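Local coordinates for protein Abbfa_003403 (PDB 4ZXH) that probably activates an amino acid as its adenylate, loads it on a phosphopantetheine-bearing carrier domain, condenses it with an acyl partner and releases the product through a thioesterase, at residues A749-Y763 / S773-L785. Residues are numbered along the deposited sequence; the frame is centred on the assembly and turned at random.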
loop_
_atom_site.group_PDB
_atom_site.type_symbol
_atom_site.label_atom_id
_atom_site.label_comp_id
_atom_site.label_asym_id
_atom_site.label_seq_id
_atom_site.Cartn_x
_atom_site.Cartn_y
_atom_site.Cartn_z
ATOM N N ALA A 749 -12.007 16.831 -7.260
ATOM C CA ALA A 749 -11.927 17.238 -8.647
ATOM C C ALA A 749 -13.052 16.617 -9.457
ATOM O O ALA A 749 -13.724 17.320 -10.208
ATOM C CB ALA A 749 -10.574 16.863 -9.234
ATOM N N GLU A 750 -13.271 15.309 -9.320
ATOM C CA GLU A 750 -14.312 14.687 -10.133
ATOM C C GLU A 750 -15.678 15.221 -9.757
ATOM O O GLU A 750 -16.495 15.476 -10.635
ATOM C CB GLU A 750 -14.310 13.167 -10.025
ATOM C CG GLU A 750 -13.725 12.504 -11.274
ATOM C CD GLU A 750 -14.659 12.538 -12.489
ATOM O OE1 GLU A 750 -15.855 12.212 -12.338
ATOM O OE2 GLU A 750 -14.195 12.915 -13.594
ATOM N N LYS A 751 -15.918 15.392 -8.460
ATOM C CA LYS A 751 -17.185 15.947 -7.991
ATOM C C LYS A 751 -17.411 17.335 -8.584
ATOM O O LYS A 751 -18.503 17.646 -9.044
ATOM C CB LYS A 751 -17.218 16.025 -6.465
ATOM C CG LYS A 751 -17.385 14.698 -5.721
ATOM C CD LYS A 751 -17.223 14.956 -4.220
ATOM C CE LYS A 751 -17.442 13.714 -3.378
ATOM N NZ LYS A 751 -18.876 13.374 -3.345
ATOM N N LEU A 752 -16.376 18.167 -8.581
ATOM C CA LEU A 752 -16.491 19.518 -9.133
ATOM C C LEU A 752 -16.715 19.517 -10.648
ATOM O O LEU A 752 -17.565 20.246 -11.156
ATOM C CB LEU A 752 -15.247 20.343 -8.799
ATOM C CG LEU A 752 -15.166 20.949 -7.398
ATOM C CD1 LEU A 752 -13.958 21.834 -7.310
ATOM C CD2 LEU A 752 -16.418 21.740 -7.053
ATOM N N LEU A 753 -15.953 18.696 -11.366
ATOM C CA LEU A 753 -16.018 18.662 -12.826
ATOM C C LEU A 753 -17.424 18.416 -13.366
ATOM O O LEU A 753 -17.775 18.904 -14.441
ATOM C CB LEU A 753 -15.066 17.604 -13.366
ATOM C CG LEU A 753 -13.637 18.119 -13.453
ATOM C CD1 LEU A 753 -12.666 17.035 -13.929
ATOM C CD2 LEU A 753 -13.620 19.320 -14.379
ATOM N N GLY A 754 -18.229 17.678 -12.610
ATOM C CA GLY A 754 -19.602 17.416 -12.996
ATOM C C GLY A 754 -20.600 18.435 -12.482
ATOM O O GLY A 754 -21.790 18.345 -12.785
ATOM N N LYS A 755 -20.119 19.412 -11.718
ATOM C CA LYS A 755 -21.000 20.428 -11.148
ATOM C C LYS A 755 -20.770 21.827 -11.715
ATOM O O LYS A 755 -21.646 22.688 -11.600
ATOM C CB LYS A 755 -20.850 20.463 -9.625
ATOM C CG LYS A 755 -21.426 19.242 -8.916
ATOM C CD LYS A 755 -22.947 19.204 -8.984
ATOM C CE LYS A 755 -23.488 17.929 -8.346
ATOM N NZ LYS A 755 -23.150 17.833 -6.901
ATOM N N VAL A 756 -19.607 22.057 -12.321
ATOM C CA VAL A 756 -19.278 23.372 -12.882
ATOM C C VAL A 756 -18.862 23.310 -14.362
ATOM O O VAL A 756 -18.545 22.236 -14.897
ATOM C CB VAL A 756 -18.147 24.055 -12.080
ATOM C CG1 VAL A 756 -18.567 24.262 -10.636
ATOM C CG2 VAL A 756 -16.870 23.237 -12.146
ATOM N N GLY A 757 -18.850 24.475 -15.009
ATOM C CA GLY A 757 -18.557 24.571 -16.430
ATOM C C GLY A 757 -17.084 24.698 -16.777
ATOM O O GLY A 757 -16.676 24.385 -17.891
ATOM N N CYS A 758 -16.288 25.161 -15.818
ATOM C CA CYS A 758 -14.845 25.303 -15.983
ATOM C C CYS A 758 -14.174 25.322 -14.601
ATOM O O CYS A 758 -14.609 26.041 -13.699
ATOM C CB CYS A 758 -14.517 26.577 -16.768
ATOM S SG CYS A 758 -12.750 26.868 -17.112
ATOM N N LEU A 759 -13.125 24.524 -14.432
ATOM C CA LEU A 759 -12.419 24.451 -13.156
ATOM C C LEU A 759 -10.947 24.858 -13.304
ATOM O O LEU A 759 -10.222 24.287 -14.122
ATOM C CB LEU A 759 -12.523 23.032 -12.584
ATOM C CG LEU A 759 -11.921 22.751 -11.204
ATOM C CD1 LEU A 759 -12.474 23.707 -10.140
ATOM C CD2 LEU A 759 -12.176 21.316 -10.804
ATOM N N TRP A 760 -10.508 25.849 -12.528
ATOM C CA TRP A 760 -9.086 26.172 -12.444
ATOM C C TRP A 760 -8.502 25.727 -11.109
ATOM O O TRP A 760 -9.030 26.082 -10.050
ATOM C CB TRP A 760 -8.857 27.662 -12.622
ATOM C CG TRP A 760 -9.203 28.169 -13.987
ATOM C CD1 TRP A 760 -10.406 28.677 -14.400
ATOM C CD2 TRP A 760 -8.333 28.228 -15.120
ATOM N NE1 TRP A 760 -10.336 29.038 -15.724
ATOM C CE2 TRP A 760 -9.076 28.767 -16.191
ATOM C CE3 TRP A 760 -6.999 27.866 -15.337
ATOM C CZ2 TRP A 760 -8.529 28.957 -17.459
ATOM C CZ3 TRP A 760 -6.457 28.057 -16.594
ATOM C CH2 TRP A 760 -7.221 28.597 -17.641
ATOM N N ASN A 761 -7.434 24.930 -11.146
ATOM C CA ASN A 761 -6.631 24.724 -9.942
ATOM C C ASN A 761 -5.523 25.757 -9.964
ATOM O O ASN A 761 -4.808 25.897 -10.950
ATOM C CB ASN A 761 -6.053 23.320 -9.852
ATOM C CG ASN A 761 -5.214 23.114 -8.600
ATOM O OD1 ASN A 761 -5.561 23.588 -7.514
ATOM N ND2 ASN A 761 -4.082 22.426 -8.752
ATOM N N VAL A 762 -5.391 26.493 -8.876
ATOM C CA VAL A 762 -4.633 27.719 -8.924
ATOM C C VAL A 762 -3.760 27.835 -7.657
ATOM O O VAL A 762 -4.154 27.387 -6.571
ATOM C CB VAL A 762 -5.612 28.909 -9.127
ATOM C CG1 VAL A 762 -6.361 29.240 -7.861
ATOM C CG2 VAL A 762 -4.903 30.108 -9.670
ATOM N N TYR A 763 -2.549 28.370 -7.813
ATOM C CA TYR A 763 -1.530 28.284 -6.759
ATOM C C TYR A 763 -0.627 29.522 -6.694
ATOM O O TYR A 763 -0.390 30.206 -7.704
ATOM C CB TYR A 763 -0.662 27.021 -6.947
ATOM C CG TYR A 763 0.636 27.020 -6.154
ATOM C CD1 TYR A 763 0.690 26.487 -4.878
ATOM C CD2 TYR A 763 1.815 27.557 -6.689
ATOM C CE1 TYR A 763 1.877 26.497 -4.142
ATOM C CE2 TYR A 763 3.004 27.575 -5.958
ATOM C CZ TYR A 763 3.025 27.042 -4.688
ATOM O OH TYR A 763 4.188 27.049 -3.957
ATOM N N SER A 773 0.664 30.317 -10.505
ATOM C CA SER A 773 0.406 29.368 -11.579
ATOM C C SER A 773 -1.057 28.960 -11.575
ATOM O O SER A 773 -1.772 29.181 -10.590
ATOM C CB SER A 773 1.309 28.135 -11.471
ATOM O OG SER A 773 0.987 27.359 -10.335
ATOM N N ALA A 774 -1.491 28.362 -12.682
ATOM C CA ALA A 774 -2.899 28.069 -12.898
ATOM C C ALA A 774 -3.097 26.941 -13.913
ATOM O O ALA A 774 -2.570 26.988 -15.019
ATOM C CB ALA A 774 -3.613 29.317 -13.350
ATOM N N ALA A 775 -3.873 25.942 -13.514
ATOM C CA ALA A 775 -4.141 24.756 -14.311
ATOM C C ALA A 775 -5.627 24.643 -14.701
ATOM O O ALA A 775 -6.496 24.594 -13.829
ATOM C CB ALA A 775 -3.707 23.511 -13.531
ATOM N N ARG A 776 -5.929 24.600 -15.998
ATOM C CA ARG A 776 -7.289 24.268 -16.425
ATOM C C ARG A 776 -7.482 22.760 -16.267
ATOM O O ARG A 776 -6.968 21.964 -17.059
ATOM C CB ARG A 776 -7.569 24.704 -17.876
ATOM C CG ARG A 776 -9.048 24.571 -18.300
ATOM C CD ARG A 776 -9.261 24.742 -19.811
ATOM N NE ARG A 776 -8.915 26.082 -20.289
ATOM C CZ ARG A 776 -9.784 27.085 -20.429
ATOM N NH1 ARG A 776 -11.068 26.911 -20.133
ATOM N NH2 ARG A 776 -9.370 28.273 -20.865
ATOM N N ILE A 777 -8.216 22.375 -15.229
ATOM C CA ILE A 777 -8.491 20.972 -14.940
ATOM C C ILE A 777 -9.626 20.433 -15.806
ATOM O O ILE A 777 -10.747 20.942 -15.750
ATOM C CB ILE A 777 -8.867 20.764 -13.462
ATOM C CG1 ILE A 777 -7.748 21.276 -12.539
ATOM C CG2 ILE A 777 -9.192 19.294 -13.199
ATOM C CD1 ILE A 777 -6.357 20.767 -12.895
ATOM N N THR A 778 -9.341 19.402 -16.600
ATOM C CA THR A 778 -10.358 18.858 -17.495
ATOM C C THR A 778 -10.613 17.389 -17.191
ATOM O O THR A 778 -11.582 16.810 -17.679
ATOM C CB THR A 778 -9.960 19.014 -18.991
ATOM O OG1 THR A 778 -8.716 18.346 -19.240
ATOM C CG2 THR A 778 -9.825 20.497 -19.366
ATOM N N ASP A 779 -9.743 16.803 -16.375
ATOM C CA ASP A 779 -9.820 15.388 -16.034
ATOM C C ASP A 779 -9.193 15.168 -14.661
ATOM O O ASP A 779 -8.050 15.556 -14.431
ATOM C CB ASP A 779 -9.114 14.536 -17.099
ATOM C CG ASP A 779 -9.367 13.038 -16.930
ATOM O OD1 ASP A 779 -10.132 12.653 -16.015
ATOM O OD2 ASP A 779 -8.809 12.247 -17.727
ATOM N N ALA A 780 -9.934 14.528 -13.761
ATOM C CA ALA A 780 -9.487 14.375 -12.376
ATOM C C ALA A 780 -8.227 13.536 -12.233
ATOM O O ALA A 780 -7.573 13.570 -11.195
ATOM C CB ALA A 780 -10.582 13.779 -11.540
ATOM N N LYS A 781 -7.883 12.782 -13.268
ATOM C CA LYS A 781 -6.712 11.920 -13.202
ATOM C C LYS A 781 -5.422 12.711 -13.469
ATOM O O LYS A 781 -4.317 12.204 -13.252
ATOM C CB LYS A 781 -6.860 10.755 -14.188
ATOM N N TYR A 782 -5.565 13.958 -13.913
ATOM C CA TYR A 782 -4.414 14.760 -14.333
ATOM C C TYR A 782 -4.394 16.150 -13.676
ATOM O O TYR A 782 -4.822 17.157 -14.261
ATOM C CB TYR A 782 -4.399 14.865 -15.862
ATOM C CG TYR A 782 -4.211 13.510 -16.531
ATOM C CD1 TYR A 782 -2.939 13.008 -16.784
ATOM C CD2 TYR A 782 -5.307 12.723 -16.887
ATOM C CE1 TYR A 782 -2.761 11.766 -17.386
ATOM C CE2 TYR A 782 -5.142 11.482 -17.485
ATOM C CZ TYR A 782 -3.865 11.001 -17.738
ATOM O OH TYR A 782 -3.686 9.757 -18.342
ATOM N N ILE A 783 -3.885 16.181 -12.447
ATOM C CA ILE A 783 -3.845 17.392 -11.633
ATOM C C ILE A 783 -2.409 17.820 -11.332
ATOM O O ILE A 783 -1.600 17.022 -10.859
ATOM C CB ILE A 783 -4.597 17.190 -10.302
ATOM C CG1 ILE A 783 -6.043 16.786 -10.572
ATOM C CG2 ILE A 783 -4.550 18.441 -9.456
ATOM C CD1 ILE A 783 -6.780 16.351 -9.329
ATOM N N ASP A 784 -2.103 19.084 -11.612
ATOM C CA ASP A 784 -0.767 19.637 -11.392
ATOM C C ASP A 784 -0.894 21.131 -11.101
ATOM O O ASP A 784 -2.002 21.668 -11.129
ATOM C CB ASP A 784 0.147 19.406 -12.614
ATOM C CG ASP A 784 -0.495 19.851 -13.937
ATOM O OD1 ASP A 784 -1.602 19.366 -14.275
ATOM O OD2 ASP A 784 0.089 20.727 -14.616
ATOM N N LEU A 785 0.236 21.799 -10.852
ATOM C CA LEU A 785 0.250 23.234 -10.562
ATOM C C LEU A 785 -0.006 24.069 -11.811
ATOM O O LEU A 785 -0.204 25.279 -11.725
ATOM C CB LEU A 785 1.576 23.642 -9.925
ATOM C CG LEU A 785 1.874 22.954 -8.591
ATOM C CD1 LEU A 785 3.255 23.324 -8.068
ATOM C CD2 LEU A 785 0.827 23.307 -7.585
#
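W760, N761 and V762 pair antiparallel with R776, A775 and A774 in a beta hairpin of the adenylation domain, near one end of its mixed sheet, where parallel strands give way to antiparallel ones and 787-788 lies beyond 773-777. Strand 735-740 runs beside 756-763 on the side away from 773-777.

Backbone bonds carry the register. N761 and A775 bond in both directions, N761 N to A775 O and A775 N to N761 O, the latter at 2.7 Å; Y763 and S773 do likewise. Between them, V762 and A774 are a non-hydrogen-bonded pair.

On the face with W760, V762 CG2 touches A774 CB, and R776 lies across the indole: its CB sits over the six-membered ring in a CH-pi contact, 4.0 Å from the centroid. The chain then bends at chi3 (-64°), bringing NH2 3.6 Å from W760 CZ2 with the guanidinium turned 56° from the ring plane. R654 and L655 of helix 641-655 also touch W760.

The face with N761 carries further apolar contacts and a side-chain hydrogen bond. I777 CG1 packs on N761 CB at 3.8 Å. Helix 746-753 meets the turn D779-Y782 and what follows it: A749 CB touches A780 CB and I783 CD1, while L753 CD1 lies against the backbone at D779 and A780. L785 CD2 approaches the Y763 ring obliquely, nearest CG, and S773 OG, at the edge of that ring, donates to L785 O. The side chain of N761 extends with CG opposite the backbone N (chi1 180°), which carries ND2 to the loop after the turn, where it donates to D784 O at 3.2 Å from above the carbonyl plane.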